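Local atomic coordinates of gamma-glutamyltransferase 1 Threonine peptidase. MEROPS family T03 (Pseudomonas nitroreducens, PDB entry 7D9E), a protein that probably transfers the gamma-glutamyl group of donor substrates to water or, by the transpeptidation used in theanine synthesis, to amine acceptors. Residues Leu303-Lys308 with Ala348-Glu353; Gly129-Leu134 with Asp216-Glu221; Pro98-Lys103 with Gly234-Ser239; Pro88-Tyr93 with Tyr263-Pro268. One frame throughout, in Å; residues are numbered along the deposited sequence. Where two conformers were deposited one is given.

Contact 1 of 4, residues Leu303-Lys308 with Ala348-Glu353; sequences LSEIEK and AISATE
The flat carboxylate of Glu305 meets Ser350 through both of its oxygens, one bond to each, instead of lying face-on against it. Ser350 OG donates to Glu305 OE1 at 2.6 Å, entering at that oxygen's syn lone pair. The backbone N of Ser350 reaches Glu305 OE2 at 2.9 Å; this bond is nearly straight (176°) and also arrives on the syn side, but 27° out of the carboxylate plane. Together the two bonds limit the rotation of the acid. Asn345 N also bonds OE1, and Arg309 forms a salt bridge to OE1 that is likely to offset the buried negative charge, reaching Ser350 OG as well. The Glu305 chain folds over at chi2 (-73°), which brings its carboxylate round to the loop. Lys308 extends beside this pair, its CE 3.5 Å from Ser350 O; its side chain crosses that of Ile349 at about a right angle, NZ 3.8 Å from Ile349 CG2. A bend at the end of the chain turns Lys308 NZ toward a water at 3.1 Å, which in turn donates to Thr352 OG1 at 2.7 Å. The charge of Lys308 is matched by a salt bridge to Asp132 of the partner chain. The contact lays the loop that follows helix 334-343 against helix 297-317, whose Ile306 packs on helix 271-284, while the partner chain closes in around Lys308, Ile349 and Thr352.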
loop_
_atom_site.group_PDB
_atom_site.type_symbol
_atom_site.label_atom_id
_atom_site.label_comp_id
_atom_site.label_asym_id
_atom_site.label_seq_id
_atom_site.Cartn_x
_atom_site.Cartn_y
_atom_site.Cartn_z
ATOM N N LEU A 303 -12.135 2.949 -18.572
ATOM C CA LEU A 303 -11.544 3.053 -17.238
ATOM C C LEU A 303 -10.860 4.400 -17.058
ATOM O O LEU A 303 -10.939 5.007 -15.978
ATOM C CB LEU A 303 -10.545 1.935 -16.962
ATOM C CG LEU A 303 -11.031 0.489 -17.014
ATOM C CD1 LEU A 303 -10.072 -0.402 -16.199
ATOM C CD2 LEU A 303 -12.454 0.290 -16.537
ATOM N N SER A 304 -10.161 4.876 -18.103
ATOM C CA SER A 304 -9.455 6.149 -18.015
ATOM C C SER A 304 -10.422 7.301 -17.794
ATOM O O SER A 304 -10.125 8.222 -17.026
ATOM C CB SER A 304 -8.621 6.382 -19.273
ATOM O OG SER A 304 -7.668 5.328 -19.457
ATOM N N GLU A 305 -11.593 7.257 -18.442
ATOM C CA GLU A 305 -12.578 8.319 -18.260
ATOM C C GLU A 305 -13.088 8.341 -16.828
ATOM O O GLU A 305 -13.339 9.416 -16.262
ATOM C CB GLU A 305 -13.744 8.114 -19.223
ATOM C CG GLU A 305 -13.464 8.549 -20.647
ATOM C CD GLU A 305 -13.444 10.062 -20.796
ATOM O OE1 GLU A 305 -14.480 10.717 -20.510
ATOM O OE2 GLU A 305 -12.393 10.609 -21.190
ATOM N N ILE A 306 -13.260 7.161 -16.228
ATOM C CA ILE A 306 -13.660 7.101 -14.830
ATOM C C ILE A 306 -12.539 7.620 -13.940
ATOM O O ILE A 306 -12.769 8.429 -13.030
ATOM C CB ILE A 306 -14.079 5.670 -14.448
ATOM C CG1 ILE A 306 -15.171 5.150 -15.387
ATOM C CG2 ILE A 306 -14.572 5.662 -13.015
ATOM C CD1 ILE A 306 -15.563 3.716 -15.115
ATOM N N GLU A 307 -11.303 7.202 -14.219
ATOM C CA GLU A 307 -10.166 7.597 -13.395
ATOM C C GLU A 307 -9.942 9.103 -13.418
ATOM O O GLU A 307 -9.513 9.672 -12.407
ATOM C CB GLU A 307 -8.911 6.824 -13.811
ATOM C CG GLU A 307 -9.074 5.331 -13.473
ATOM C CD GLU A 307 -8.214 4.403 -14.288
ATOM O OE1 GLU A 307 -7.605 4.840 -15.284
ATOM O OE2 GLU A 307 -8.175 3.205 -13.927
ATOM N N LYS A 308 -10.275 9.769 -14.529
ATOM C CA LYS A 308 -10.152 11.219 -14.587
ATOM C C LYS A 308 -10.919 11.876 -13.448
ATOM O O LYS A 308 -10.416 12.797 -12.788
ATOM C CB LYS A 308 -10.686 11.736 -15.921
ATOM C CG LYS A 308 -9.663 11.709 -17.065
ATOM C CD LYS A 308 -10.319 12.216 -18.331
ATOM C CE LYS A 308 -9.331 12.843 -19.315
ATOM N NZ LYS A 308 -8.271 11.869 -19.760
ATOM N N ALA A 348 -14.887 9.225 -26.808
ATOM C CA ALA A 348 -13.788 10.166 -26.982
ATOM C C ALA A 348 -13.253 10.608 -25.626
ATOM O O ALA A 348 -13.922 10.487 -24.600
ATOM C CB ALA A 348 -14.229 11.397 -27.787
ATOM N N ILE A 349 -12.030 11.139 -25.640
ATOM C CA ILE A 349 -11.396 11.617 -24.420
ATOM C C ILE A 349 -12.028 12.938 -24.005
ATOM O O ILE A 349 -12.097 13.889 -24.795
ATOM C CB ILE A 349 -9.891 11.805 -24.643
ATOM C CG1 ILE A 349 -9.221 10.469 -24.997
ATOM C CG2 ILE A 349 -9.247 12.383 -23.396
ATOM C CD1 ILE A 349 -7.760 10.627 -25.393
ATOM N N SER A 350 -12.445 13.015 -22.745
ATOM C CA SER A 350 -12.943 14.265 -22.187
ATOM C C SER A 350 -11.821 15.287 -22.066
ATOM O O SER A 350 -10.682 14.944 -21.740
ATOM C CB SER A 350 -13.506 14.004 -20.791
ATOM O OG SER A 350 -14.722 13.283 -20.837
ATOM N N ALA A 351 -12.156 16.560 -22.283
ATOM C CA ALA A 351 -11.162 17.613 -22.147
ATOM C C ALA A 351 -10.672 17.675 -20.709
ATOM O O ALA A 351 -11.459 17.896 -19.784
ATOM C CB ALA A 351 -11.775 18.958 -22.550
ATOM N N THR A 352 -9.364 17.482 -20.521
ATOM C CA THR A 352 -8.799 17.442 -19.177
ATOM C C THR A 352 -9.066 18.741 -18.435
ATOM O O THR A 352 -9.372 18.725 -17.238
ATOM C CB THR A 352 -7.295 17.170 -19.275
ATOM O OG1 THR A 352 -7.094 15.861 -19.820
ATOM C CG2 THR A 352 -6.629 17.247 -17.916
ATOM N N GLU A 353 -8.967 19.873 -19.143
ATOM C CA GLU A 353 -9.167 21.173 -18.519
ATOM C C GLU A 353 -10.581 21.312 -17.969
ATOM O O GLU A 353 -10.811 22.080 -17.028
ATOM C CB GLU A 353 -8.884 22.301 -19.524
ATOM C CG GLU A 353 -7.588 22.203 -20.374
ATOM C CD GLU A 353 -7.534 21.030 -21.357
ATOM O OE1 GLU A 353 -6.416 20.626 -21.745
ATOM O OE2 GLU A 353 -8.606 20.509 -21.735
HETATM O O HOH W 1 -6.054 13.639 -18.620
#

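Contact 2 of 4, residues Gly129-Leu134 with Asp216-Glu221; sequences GTVMGL and DFYKGE
A Met-aromatic contact joins the first turn of helix 130-141 to helix 214-219: Met132 SD lies obliquely 5.5 Å from the centroid of the Tyr218 ring. Met132 CE adds a CH-pi contact over one face, 4.3 Å from the Tyr218 centroid and 20° off the normal. The opposite face is taken by Phe217 CD1, from the same helix as the tyrosine, so the ring is sandwiched. Chi1 of -61° sets the Tyr218 ring beside its own backbone N and sends OH to the start of helix 130-141. There Tyr218 OH is hydrogen-bonded to Pro128 O, accepts a weak bond from Met132 N at 3.3 Å, and accepts a hydrogen bond from a water at 3.1 Å that itself accepts from Val131 N at 2.9 Å. Val131 fills the apolar side, CG2 lying 3.8 Å from Phe217 CD2. A phenylalanine in place of Tyr218 would probably leave Pro128 O, Met132 N and the bridging water without their hydroxyl mate. Around this buried junction, Val131 also touches helix 200-212, Leu134 faces helix 53-67, Tyr218 leans on Leu242 of helix 239-244, and Phe217 meets the ring of Phe35 of the partner chain.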
loop_
_atom_site.group_PDB
_atom_site.type_symbol
_atom_site.label_atom_id
_atom_site.label_comp_id
_atom_site.label_asym_id
_atom_site.label_seq_id
_atom_site.Cartn_x
_atom_site.Cartn_y
_atom_site.Cartn_z
ATOM N N GLY A 129 4.954 3.831 12.366
ATOM C CA GLY A 129 3.794 3.237 13.010
ATOM C C GLY A 129 3.747 1.724 13.080
ATOM O O GLY A 129 2.956 1.170 13.836
ATOM N N THR A 130 4.585 1.027 12.313
ATOM C CA THR A 130 4.393 -0.410 12.139
ATOM C C THR A 130 4.423 -1.195 13.451
ATOM O O THR A 130 3.545 -2.028 13.697
ATOM C CB THR A 130 5.405 -0.941 11.139
ATOM O OG1 THR A 130 5.115 -0.321 9.892
ATOM C CG2 THR A 130 5.282 -2.431 11.011
ATOM N N VAL A 131 5.421 -0.959 14.305
ATOM C CA VAL A 131 5.484 -1.730 15.547
ATOM C C VAL A 131 4.231 -1.511 16.389
ATOM O O VAL A 131 3.673 -2.458 16.955
ATOM C CB VAL A 131 6.777 -1.442 16.322
ATOM C CG1 VAL A 131 6.758 -2.178 17.665
ATOM C CG2 VAL A 131 7.976 -1.896 15.500
ATOM N N MET A 132 3.765 -0.265 16.488
ATOM C CA MET A 132 2.521 -0.012 17.211
ATOM C C MET A 132 1.325 -0.691 16.587
ATOM O O MET A 132 0.474 -1.244 17.300
ATOM C CB MET A 132 2.312 1.490 17.407
ATOM C CG MET A 132 1.121 1.742 18.299
ATOM S SD MET A 132 1.472 1.459 19.976
ATOM C CE MET A 132 2.531 2.980 20.353
ATOM N N GLY A 133 1.217 -0.628 15.259
ATOM C CA GLY A 133 0.110 -1.270 14.573
ATOM C C GLY A 133 0.047 -2.761 14.834
ATOM O O GLY A 133 -0.998 -3.292 15.225
ATOM N N LEU A 134 1.173 -3.451 14.648
ATOM C CA LEU A 134 1.193 -4.898 14.848
ATOM C C LEU A 134 0.869 -5.242 16.296
ATOM O O LEU A 134 0.137 -6.207 16.570
ATOM C CB LEU A 134 2.553 -5.449 14.436
ATOM C CG LEU A 134 2.925 -5.191 12.971
ATOM C CD1 LEU A 134 4.357 -5.639 12.699
ATOM C CD2 LEU A 134 1.946 -5.893 12.058
ATOM N N ASP A 216 10.031 -0.872 23.571
ATOM C CA ASP A 216 11.399 -0.717 23.083
ATOM C C ASP A 216 11.462 0.305 21.956
ATOM O O ASP A 216 12.350 1.173 21.933
ATOM C CB ASP A 216 11.934 -2.052 22.579
ATOM C CG ASP A 216 13.191 -1.898 21.744
ATOM O OD1 ASP A 216 14.224 -1.471 22.320
ATOM O OD2 ASP A 216 13.140 -2.171 20.516
ATOM N N PHE A 217 10.541 0.197 20.998
ATOM C CA PHE A 217 10.635 1.013 19.797
ATOM C C PHE A 217 10.369 2.481 20.082
ATOM O O PHE A 217 11.052 3.357 19.529
ATOM C CB PHE A 217 9.676 0.510 18.711
ATOM C CG PHE A 217 9.924 1.123 17.383
ATOM C CD1 PHE A 217 9.353 2.351 17.068
ATOM C CD2 PHE A 217 10.750 0.501 16.443
ATOM C CE1 PHE A 217 9.599 2.943 15.847
ATOM C CE2 PHE A 217 10.974 1.080 15.220
ATOM C CZ PHE A 217 10.417 2.310 14.924
ATOM N N TYR A 218 9.384 2.771 20.932
ATOM C CA TYR A 218 8.937 4.144 21.141
ATOM C C TYR A 218 9.482 4.776 22.415
ATOM O O TYR A 218 9.512 6.009 22.502
ATOM C CB TYR A 218 7.400 4.231 21.097
ATOM C CG TYR A 218 6.848 3.781 19.757
ATOM C CD1 TYR A 218 6.741 4.668 18.693
ATOM C CD2 TYR A 218 6.475 2.464 19.549
ATOM C CE1 TYR A 218 6.256 4.254 17.461
ATOM C CE2 TYR A 218 5.989 2.039 18.302
ATOM C CZ TYR A 218 5.891 2.954 17.281
ATOM O OH TYR A 218 5.433 2.585 16.033
ATOM N N LYS A 219 9.926 3.969 23.398
ATOM C CA LYS A 219 10.327 4.482 24.706
ATOM C C LYS A 219 11.640 3.914 25.227
ATOM O O LYS A 219 12.122 4.385 26.272
ATOM C CB LYS A 219 9.232 4.176 25.738
ATOM C CG LYS A 219 7.934 4.919 25.492
ATOM N N GLY A 220 12.239 2.943 24.538
ATOM C CA GLY A 220 13.388 2.216 25.037
ATOM C C GLY A 220 14.663 2.354 24.221
ATOM O O GLY A 220 14.937 3.421 23.664
ATOM N N GLU A 221 15.453 1.275 24.148
ATOM C CA GLU A 221 16.772 1.361 23.523
ATOM C C GLU A 221 16.663 1.735 22.047
ATOM O O GLU A 221 17.430 2.572 21.552
ATOM C CB GLU A 221 17.510 0.033 23.681
ATOM C CG GLU A 221 18.982 0.074 23.281
ATOM C CD GLU A 221 19.781 1.075 24.104
HETATM O O HOH W 2 7.272 1.180 13.946
#

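Contact 3 of 4, residues Pro98-Lys103 with Gly234-Ser239; sequences PKAATK and GGLITS
Pro98 and Leu236 make the close-packed half of this contact. Pro98 turns its CB toward the other loop, setting it 3.9 Å from Leu236 CB, while Pro98 CG reaches Ile237 CG1 at 4.0 Å; the proline thus straddles two consecutive residues, crossing both side chains at a slant. Leu236 in turn swings its CG toward 98-103 (chi1 -75°), and chi2 (68°) lays the CD2 branch on the Ala100-Ala101 backbone, 3.8 Å from Ala101 N. Pro98 and Ile237 are buried: Ile237 turns on to Leu226 and Met230 of helix 221-233, and Pro98 is also packed by Met41 of the partner chain. The other side is looser and faces solvent. There the CB of exposed Ala100 comes no nearer to Leu236 CD2 than 4.2 Å. The polar side is spanned by a water, which accepts from Ala100 N at 3.0 Å and donates to Leu236 O at 2.8 Å, so the two backbones are linked there through solvent. Lys99 leaves from the exposed side of the turn to form a salt bridge with Asp244. Pro98 to Ala101 form a type I beta turn, closed by Ala101 N to Pro98 O at 2.9 Å, and this turn presents the proline and alanine to Leu236. The partner loop is a short interhelical connection: a Schellman motif with Gly234 at positive phi ends helix 221-233, and Thr238 is the N-cap of helix 239-244. The arrangement is thus a beta turn packed against a helix-to-helix linker.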
loop_
_atom_site.group_PDB
_atom_site.type_symbol
_atom_site.label_atom_id
_atom_site.label_comp_id
_atom_site.label_asym_id
_atom_site.label_seq_id
_atom_site.Cartn_x
_atom_site.Cartn_y
_atom_site.Cartn_z
ATOM N N PRO A 98 6.319 14.684 12.049
ATOM C CA PRO A 98 6.884 15.136 13.328
ATOM C C PRO A 98 6.320 16.475 13.773
ATOM O O PRO A 98 5.843 17.289 12.980
ATOM C CB PRO A 98 8.401 15.194 13.072
ATOM C CG PRO A 98 8.617 14.624 11.689
ATOM C CD PRO A 98 7.335 14.351 11.035
ATOM N N LYS A 99 6.357 16.684 15.090
ATOM C CA LYS A 99 5.814 17.905 15.670
ATOM C C LYS A 99 6.512 19.140 15.121
ATOM O O LYS A 99 5.910 20.217 15.053
ATOM C CB LYS A 99 5.961 17.842 17.190
ATOM C CG LYS A 99 4.992 16.828 17.817
ATOM C CD LYS A 99 5.218 16.651 19.303
ATOM C CE LYS A 99 4.525 15.407 19.827
ATOM N NZ LYS A 99 3.037 15.521 19.741
ATOM N N ALA A 100 7.770 19.008 14.715
ATOM C CA ALA A 100 8.509 20.124 14.158
ATOM C C ALA A 100 8.324 20.293 12.654
ATOM O O ALA A 100 8.921 21.204 12.072
ATOM C CB ALA A 100 10.004 19.979 14.485
ATOM N N ALA A 101 7.481 19.487 12.022
ATOM C CA ALA A 101 7.219 19.670 10.601
ATOM C C ALA A 101 6.428 20.948 10.355
ATOM O O ALA A 101 5.676 21.412 11.213
ATOM C CB ALA A 101 6.446 18.464 10.055
ATOM N N THR A 102 6.609 21.527 9.170
ATOM C CA THR A 102 5.942 22.764 8.793
ATOM C C THR A 102 5.574 22.720 7.313
ATOM O O THR A 102 6.229 22.055 6.512
ATOM C CB THR A 102 6.815 23.988 9.149
ATOM O OG1 THR A 102 5.992 25.159 9.273
ATOM C CG2 THR A 102 7.886 24.218 8.097
ATOM N N LYS A 103 4.531 23.485 6.969
ATOM C CA LYS A 103 3.951 23.450 5.628
ATOM C C LYS A 103 4.985 23.613 4.519
ATOM O O LYS A 103 4.914 22.904 3.504
ATOM C CB LYS A 103 2.880 24.541 5.527
ATOM C CG LYS A 103 2.167 24.656 4.189
ATOM C CD LYS A 103 1.042 25.717 4.259
ATOM N N GLY A 234 20.395 15.530 11.272
ATOM C CA GLY A 234 19.554 16.710 11.160
ATOM C C GLY A 234 18.072 16.422 10.986
ATOM O O GLY A 234 17.362 17.213 10.361
ATOM N N GLY A 235 17.582 15.313 11.525
ATOM C CA GLY A 235 16.183 14.977 11.411
ATOM C C GLY A 235 15.337 15.702 12.443
ATOM O O GLY A 235 15.825 16.466 13.279
ATOM N N LEU A 236 14.035 15.423 12.386
ATOM C CA LEU A 236 13.064 16.152 13.193
ATOM C C LEU A 236 12.447 15.297 14.285
ATOM O O LEU A 236 11.906 15.849 15.245
ATOM C CB LEU A 236 11.917 16.618 12.293
ATOM C CG LEU A 236 12.170 17.788 11.364
ATOM C CD1 LEU A 236 13.146 17.401 10.287
ATOM C CD2 LEU A 236 10.850 18.205 10.717
ATOM N N ILE A 237 12.504 13.974 14.163
ATOM C CA ILE A 237 11.799 13.104 15.091
ATOM C C ILE A 237 12.477 13.152 16.449
ATOM O O ILE A 237 13.711 13.061 16.557
ATOM C CB ILE A 237 11.736 11.680 14.545
ATOM C CG1 ILE A 237 10.872 11.687 13.280
ATOM C CG2 ILE A 237 11.111 10.713 15.559
ATOM C CD1 ILE A 237 10.895 10.380 12.544
ATOM N N THR A 238 11.663 13.337 17.490
ATOM C CA THR A 238 12.111 13.447 18.871
ATOM C C THR A 238 11.453 12.368 19.726
ATOM O O THR A 238 10.535 11.677 19.301
ATOM C CB THR A 238 11.745 14.826 19.470
ATOM O OG1 THR A 238 10.320 14.954 19.543
ATOM C CG2 THR A 238 12.331 15.964 18.651
ATOM N N SER A 239 11.926 12.236 20.968
ATOM C CA SER A 239 11.273 11.320 21.900
ATOM C C SER A 239 9.787 11.641 22.049
ATOM O O SER A 239 8.951 10.727 22.119
ATOM C CB SER A 239 11.977 11.377 23.263
ATOM O OG SER A 239 11.218 10.650 24.222
HETATM O O HOH W 3 9.486 16.951 15.953
#

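Contact 4 of 4, residues Pro88-Tyr93 with Tyr263-Pro268; sequences PYFLDY and YTAPLP
Pro88 and Tyr263 meet with the proline over the aromatic face: Pro88 CB stands 3.6 Å above the centre of the Tyr263 ring in a CH-pi contact, and CG leans out toward CE1. Two residues along strand 87-93, a second proline-aromatic pair has the roles exchanged. Pro266 approaches Phe90 from the opposite direction and drops its CD on to the middle of the ring, 3.4 Å from the centroid and 6° off the normal. Phe90 has CG anti to the backbone N (chi1 -176°), which carries the ring across to 263-268, where CE1 also touches Ala265 CB at 3.5 Å. Both segments run in nearly the same direction, 18° apart, because strands 87-93 and 260-264 lie on either side of strand 248-257 in an antiparallel sheet. Pro88 and Tyr263 meet strand to strand, whereas Phe90 and Asp92 meet the loop that continues strand 260-264. This sheet is consistent with the layered Ntn-hydrolase fold of the family, and at Tyr263 it continues into a strand of the partner chain. An alanine in place of Phe90 would probably open a gap beneath Pro266 and leave its CD without the ring face it rests on. Asp92 OD2 lies 3.0 Å from CD of Pro268, which follows a cis peptide bond. The Asp92 carboxylate is held by two charges, Arg250 at OD2 and Arg69 of the partner chain at OD1.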
loop_
_atom_site.group_PDB
_atom_site.type_symbol
_atom_site.label_atom_id
_atom_site.label_comp_id
_atom_site.label_asym_id
_atom_site.label_seq_id
_atom_site.Cartn_x
_atom_site.Cartn_y
_atom_site.Cartn_z
ATOM N N PRO A 88 -15.995 -6.675 10.406
ATOM C CA PRO A 88 -14.911 -5.944 9.735
ATOM C C PRO A 88 -14.234 -4.944 10.658
ATOM O O PRO A 88 -14.866 -4.296 11.496
ATOM C CB PRO A 88 -15.654 -5.201 8.614
ATOM C CG PRO A 88 -16.976 -4.917 9.179
ATOM C CD PRO A 88 -17.319 -6.069 10.135
ATOM N N TYR A 89 -12.920 -4.806 10.478
ATOM C CA TYR A 89 -12.141 -3.858 11.244
ATOM C C TYR A 89 -11.081 -3.229 10.358
ATOM O O TYR A 89 -10.689 -3.799 9.344
ATOM C CB TYR A 89 -11.404 -4.524 12.415
ATOM C CG TYR A 89 -12.283 -5.198 13.411
ATOM C CD1 TYR A 89 -12.643 -6.539 13.282
ATOM C CD2 TYR A 89 -12.745 -4.509 14.525
ATOM C CE1 TYR A 89 -13.442 -7.154 14.210
ATOM C CE2 TYR A 89 -13.552 -5.121 15.450
ATOM C CZ TYR A 89 -13.894 -6.444 15.296
ATOM O OH TYR A 89 -14.702 -7.042 16.242
ATOM N N PHE A 90 -10.612 -2.049 10.764
ATOM C CA PHE A 90 -9.548 -1.373 10.057
ATOM C C PHE A 90 -8.601 -0.727 11.059
ATOM O O PHE A 90 -9.041 0.002 11.956
ATOM C CB PHE A 90 -10.076 -0.305 9.103
ATOM C CG PHE A 90 -8.987 0.349 8.295
ATOM C CD1 PHE A 90 -8.485 -0.259 7.162
ATOM C CD2 PHE A 90 -8.457 1.556 8.676
ATOM C CE1 PHE A 90 -7.485 0.330 6.416
ATOM C CE2 PHE A 90 -7.448 2.149 7.936
ATOM C CZ PHE A 90 -6.952 1.551 6.831
ATOM N N LEU A 91 -7.308 -0.963 10.881
ATOM C CA LEU A 91 -6.280 -0.420 11.757
ATOM C C LEU A 91 -5.341 0.462 10.946
ATOM O O LEU A 91 -4.685 0.002 10.002
ATOM C CB LEU A 91 -5.517 -1.532 12.479
ATOM C CG LEU A 91 -4.404 -1.067 13.425
ATOM C CD1 LEU A 91 -5.002 -0.237 14.542
ATOM C CD2 LEU A 91 -3.652 -2.257 13.997
ATOM N N ASP A 92 -5.242 1.726 11.361
ATOM C CA ASP A 92 -4.427 2.727 10.691
ATOM C C ASP A 92 -3.156 2.892 11.507
ATOM O O ASP A 92 -3.200 3.385 12.638
ATOM C CB ASP A 92 -5.262 4.002 10.609
ATOM C CG ASP A 92 -4.464 5.242 10.202
ATOM O OD1 ASP A 92 -3.217 5.228 10.165
ATOM O OD2 ASP A 92 -5.135 6.253 9.882
ATOM N N TYR A 93 -2.033 2.420 10.954
ATOM C CA TYR A 93 -0.715 2.613 11.559
ATOM C C TYR A 93 0.188 3.366 10.579
ATOM O O TYR A 93 1.388 3.116 10.444
ATOM C CB TYR A 93 -0.149 1.308 12.131
ATOM C CG TYR A 93 0.065 0.181 11.165
ATOM C CD1 TYR A 93 -0.918 -0.759 10.920
ATOM C CD2 TYR A 93 1.279 0.018 10.543
ATOM C CE1 TYR A 93 -0.694 -1.791 10.022
ATOM C CE2 TYR A 93 1.517 -1.023 9.677
ATOM C CZ TYR A 93 0.530 -1.933 9.440
ATOM O OH TYR A 93 0.750 -2.978 8.546
ATOM N N TYR A 263 -14.820 -4.385 1.903
ATOM C CA TYR A 263 -14.297 -3.587 2.995
ATOM C C TYR A 263 -12.882 -3.190 2.630
ATOM O O TYR A 263 -12.065 -4.039 2.242
ATOM C CB TYR A 263 -14.260 -4.412 4.271
ATOM C CG TYR A 263 -15.627 -4.744 4.772
ATOM C CD1 TYR A 263 -16.450 -3.769 5.334
ATOM C CD2 TYR A 263 -16.125 -6.034 4.669
ATOM C CE1 TYR A 263 -17.710 -4.080 5.802
ATOM C CE2 TYR A 263 -17.391 -6.354 5.118
ATOM C CZ TYR A 263 -18.184 -5.379 5.682
ATOM O OH TYR A 263 -19.445 -5.703 6.141
ATOM N N THR A 264 -12.595 -1.895 2.716
ATOM C CA THR A 264 -11.282 -1.400 2.295
ATOM C C THR A 264 -10.924 -0.173 3.117
ATOM O O THR A 264 -11.623 0.190 4.064
ATOM C CB THR A 264 -11.271 -1.168 0.770
ATOM O OG1 THR A 264 -9.929 -0.920 0.311
ATOM C CG2 THR A 264 -12.180 -0.034 0.366
ATOM N N ALA A 265 -9.810 0.446 2.746
ATOM C CA ALA A 265 -9.209 1.466 3.592
ATOM C C ALA A 265 -9.962 2.780 3.484
ATOM O O ALA A 265 -10.117 3.304 2.381
ATOM C CB ALA A 265 -7.758 1.679 3.155
ATOM N N PRO A 266 -10.411 3.350 4.605
ATOM C CA PRO A 266 -10.974 4.702 4.611
ATOM C C PRO A 266 -9.837 5.717 4.718
ATOM O O PRO A 266 -8.658 5.368 4.750
ATOM C CB PRO A 266 -11.809 4.677 5.879
ATOM C CG PRO A 266 -10.936 3.846 6.836
ATOM C CD PRO A 266 -10.332 2.779 5.969
ATOM N N LEU A 267 -10.214 6.993 4.769
ATOM C CA LEU A 267 -9.232 8.036 4.996
ATOM C C LEU A 267 -8.431 7.709 6.253
ATOM O O LEU A 267 -9.001 7.242 7.245
ATOM C CB LEU A 267 -9.939 9.381 5.159
ATOM C CG LEU A 267 -10.512 9.982 3.877
ATOM C CD1 LEU A 267 -11.311 11.219 4.222
ATOM C CD2 LEU A 267 -9.411 10.328 2.888
ATOM N N PRO A 268 -7.114 7.949 6.257
ATOM C CA PRO A 268 -6.312 8.712 5.300
ATOM C C PRO A 268 -5.880 7.995 4.027
ATOM O O PRO A 268 -5.051 8.547 3.296
ATOM C CB PRO A 268 -5.085 9.086 6.138
ATOM C CG PRO A 268 -4.900 7.907 7.004
ATOM C CD PRO A 268 -6.304 7.517 7.418
#

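In the fold
Contacts 2 and 4 touch directly: strand 87-93 and helix 130-141 follow each other in the chain, and Thr130 CA packs 3.5 Å from Tyr93 CD2. The bound 6-diazenyl-5-oxo-L-norleucine, a glutamine analogue, probably marks the gamma-glutamyl site. In contact 4 the side chain of Pro268 is about 9 Å from the bound 6-diazenyl-5-oxo-L-norleucine. In contact 2 the side chain of Thr130 is about 11 Å from the bound 6-diazenyl-5-oxo-L-norleucine, so both are second-shell at most. Contact 3 approaches contact 2 to about 5 Å between nearest atoms without touching it. Contact 1 stands apart, its centre 44 Å from that of contact 2, on the opposite side of the chain's centre, and about 15 Å from contact 4 at the nearest atoms.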